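Local coordinates for protein probable enoyl-CoA hydratase/isomerase (Mycobacterium abscessus, PDB 3SWX) that probably acts on enoyl-CoA thioesters as a hydratase or isomerase of the crotonase type, at residues E9-R14 against L20-N25. Residues are numbered along the deposited sequence; the frame is centred on the assembly and turned at random.
Sequences ETLRIR and LVIGLN
R12 and G23 bond to each other through both backbone groups, and R14 and V21 do the same two residues along, making the ladder of the antiparallel hairpin that opens this crotonase-type chain. Strand 11-16 forms one edge of the six-stranded sheet in this chain; strand 19-24 lies between it and strand 56-61, to which L20, I22 and L24 bond with their own backbones. The shortest rung is G23 N to R12 O, 2.7 Å. Where the ladder ends, N25 N still reaches T10 O, though with a bent N-H...O angle of 138°.

The packed side carries L11, I13, I22 and L24, with helix 35-50 beneath: I22 rests on L45 and L11 on E40. L11 and L24 run side by side in the same direction, their CD2 methyls 4.0 Å apart. I13 is placed so that both its branches find a neighbour: CG1 sits beside its backbone N (chi1 -70°) and carries CD1 to 4.1 Å from CG1 of I22, while CG2 meets CD1 of L20.

On the other face R12 and R14 are exposed, although V21 and G23 are buried. Here the guanidinium groups of R12 and R14 stack face over face, each CZ lying 3.7 Å above the other's plane. The carboxylate of E62, in a salt bridge with NH1 of R12, probably eases the repulsion between the two like charges, while NH2 of R14 hydrogen-bonds to the hydroxyl of Y60. The R14 chain bends at chi3 (-85°), folding its head back over the strands, whereas R12 stays extended. Below that bend a water lies in the plane of the R14 guanidinium, at its edge, accepting from NE at 2.9 Å and donating to R12 O and V21 O.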
loop_
_atom_site.group_PDB
_atom_site.type_symbol
_atom_site.label_atom_id
_atom_site.label_comp_id
_atom_site.label_asym_id
_atom_site.label_seq_id
_atom_site.Cartn_x
_atom_site.Cartn_y
_atom_site.Cartn_z
ATOM N N GLU B 9 -33.329 12.253 -13.953
ATOM C CA GLU B 9 -33.254 12.247 -15.416
ATOM C C GLU B 9 -32.090 11.412 -15.946
ATOM O O GLU B 9 -32.221 10.802 -17.000
ATOM C CB GLU B 9 -33.105 13.681 -15.951
ATOM N N THR B 10 -30.944 11.427 -15.247
ATOM C CA THR B 10 -29.702 10.795 -15.733
ATOM C C THR B 10 -29.246 9.538 -14.960
ATOM O O THR B 10 -28.208 8.964 -15.277
ATOM C CB THR B 10 -28.543 11.817 -15.719
ATOM O OG1 THR B 10 -28.205 12.170 -14.360
ATOM C CG2 THR B 10 -28.959 13.089 -16.496
ATOM N N LEU B 11 -30.006 9.116 -13.955
ATOM C CA LEU B 11 -29.707 7.879 -13.226
ATOM C C LEU B 11 -30.887 6.917 -13.235
ATOM O O LEU B 11 -32.030 7.342 -13.125
ATOM C CB LEU B 11 -29.378 8.172 -11.764
ATOM C CG LEU B 11 -28.356 9.259 -11.518
ATOM C CD1 LEU B 11 -28.323 9.589 -10.022
ATOM C CD2 LEU B 11 -27.033 8.761 -12.038
ATOM N N ARG B 12 -30.578 5.629 -13.335
ATOM C CA ARG B 12 -31.548 4.591 -13.177
ATOM C C ARG B 12 -31.366 3.989 -11.784
ATOM O O ARG B 12 -30.319 3.389 -11.486
ATOM C CB ARG B 12 -31.351 3.512 -14.242
ATOM C CG ARG B 12 -32.361 2.390 -14.143
ATOM C CD ARG B 12 -31.901 1.186 -14.927
ATOM N NE ARG B 12 -32.921 0.147 -14.943
ATOM C CZ ARG B 12 -32.802 -1.019 -15.565
ATOM N NH1 ARG B 12 -31.702 -1.321 -16.242
ATOM N NH2 ARG B 12 -33.786 -1.901 -15.508
ATOM N N ILE B 13 -32.375 4.143 -10.940
ATOM C CA ILE B 13 -32.288 3.688 -9.576
ATOM C C ILE B 13 -33.267 2.555 -9.283
ATOM O O ILE B 13 -34.439 2.622 -9.653
ATOM C CB ILE B 13 -32.497 4.878 -8.601
ATOM C CG1 ILE B 13 -31.268 5.807 -8.687
ATOM C CG2 ILE B 13 -32.735 4.371 -7.171
ATOM C CD1 ILE B 13 -30.956 6.581 -7.445
ATOM N N ARG B 14 -32.771 1.517 -8.619
ATOM C CA ARG B 14 -33.608 0.438 -8.143
ATOM C C ARG B 14 -33.138 0.031 -6.769
ATOM O O ARG B 14 -31.990 0.341 -6.391
ATOM C CB ARG B 14 -33.511 -0.778 -9.072
ATOM C CG ARG B 14 -33.944 -0.536 -10.506
ATOM C CD ARG B 14 -33.530 -1.683 -11.395
ATOM N NE ARG B 14 -32.154 -1.543 -11.868
ATOM C CZ ARG B 14 -31.451 -2.503 -12.472
ATOM N NH1 ARG B 14 -31.960 -3.707 -12.668
ATOM N NH2 ARG B 14 -30.214 -2.260 -12.873
ATOM N N LEU B 20 -29.037 -0.616 -2.562
ATOM C CA LEU B 20 -29.360 0.381 -3.585
ATOM C C LEU B 20 -28.532 0.139 -4.840
ATOM O O LEU B 20 -27.317 -0.096 -4.756
ATOM C CB LEU B 20 -29.054 1.787 -3.081
ATOM C CG LEU B 20 -29.631 2.953 -3.890
ATOM C CD1 LEU B 20 -31.134 2.963 -3.762
ATOM C CD2 LEU B 20 -29.068 4.274 -3.347
ATOM N N VAL B 21 -29.186 0.174 -5.991
ATOM C CA VAL B 21 -28.516 -0.043 -7.276
ATOM C C VAL B 21 -28.709 1.208 -8.140
ATOM O O VAL B 21 -29.819 1.533 -8.545
ATOM C CB VAL B 21 -29.057 -1.319 -7.995
ATOM C CG1 VAL B 21 -28.304 -1.597 -9.287
ATOM C CG2 VAL B 21 -28.957 -2.549 -7.090
ATOM N N ILE B 22 -27.610 1.907 -8.412
ATOM C CA ILE B 22 -27.645 3.157 -9.148
ATOM C C ILE B 22 -26.935 2.957 -10.450
ATOM O O ILE B 22 -25.764 2.528 -10.467
ATOM C CB ILE B 22 -26.894 4.282 -8.406
ATOM C CG1 ILE B 22 -27.479 4.496 -7.000
ATOM C CG2 ILE B 22 -26.894 5.588 -9.244
ATOM C CD1 ILE B 22 -26.525 5.292 -6.058
ATOM N N GLY B 23 -27.633 3.267 -11.544
ATOM C CA GLY B 23 -27.067 3.141 -12.878
ATOM C C GLY B 23 -26.876 4.505 -13.522
ATOM O O GLY B 23 -27.830 5.279 -13.631
ATOM N N LEU B 24 -25.640 4.826 -13.901
ATOM C CA LEU B 24 -25.411 6.000 -14.727
ATOM C C LEU B 24 -26.210 5.771 -15.997
ATOM O O LEU B 24 -26.114 4.711 -16.630
ATOM C CB LEU B 24 -23.927 6.211 -15.040
ATOM C CG LEU B 24 -22.932 6.282 -13.861
ATOM C CD1 LEU B 24 -21.514 6.488 -14.402
ATOM C CD2 LEU B 24 -23.320 7.377 -12.830
ATOM N N ASN B 25 -27.018 6.742 -16.380
ATOM C CA ASN B 25 -27.965 6.493 -17.464
ATOM C C ASN B 25 -27.996 7.597 -18.524
ATOM O O ASN B 25 -29.047 8.163 -18.794
ATOM C CB ASN B 25 -29.372 6.214 -16.876
ATOM C CG ASN B 25 -30.331 5.648 -17.916
ATOM O OD1 ASN B 25 -29.897 5.037 -18.890
ATOM N ND2 ASN B 25 -31.622 5.867 -17.728
HETATM O O HOH W 1 -30.414 0.719 -11.232
#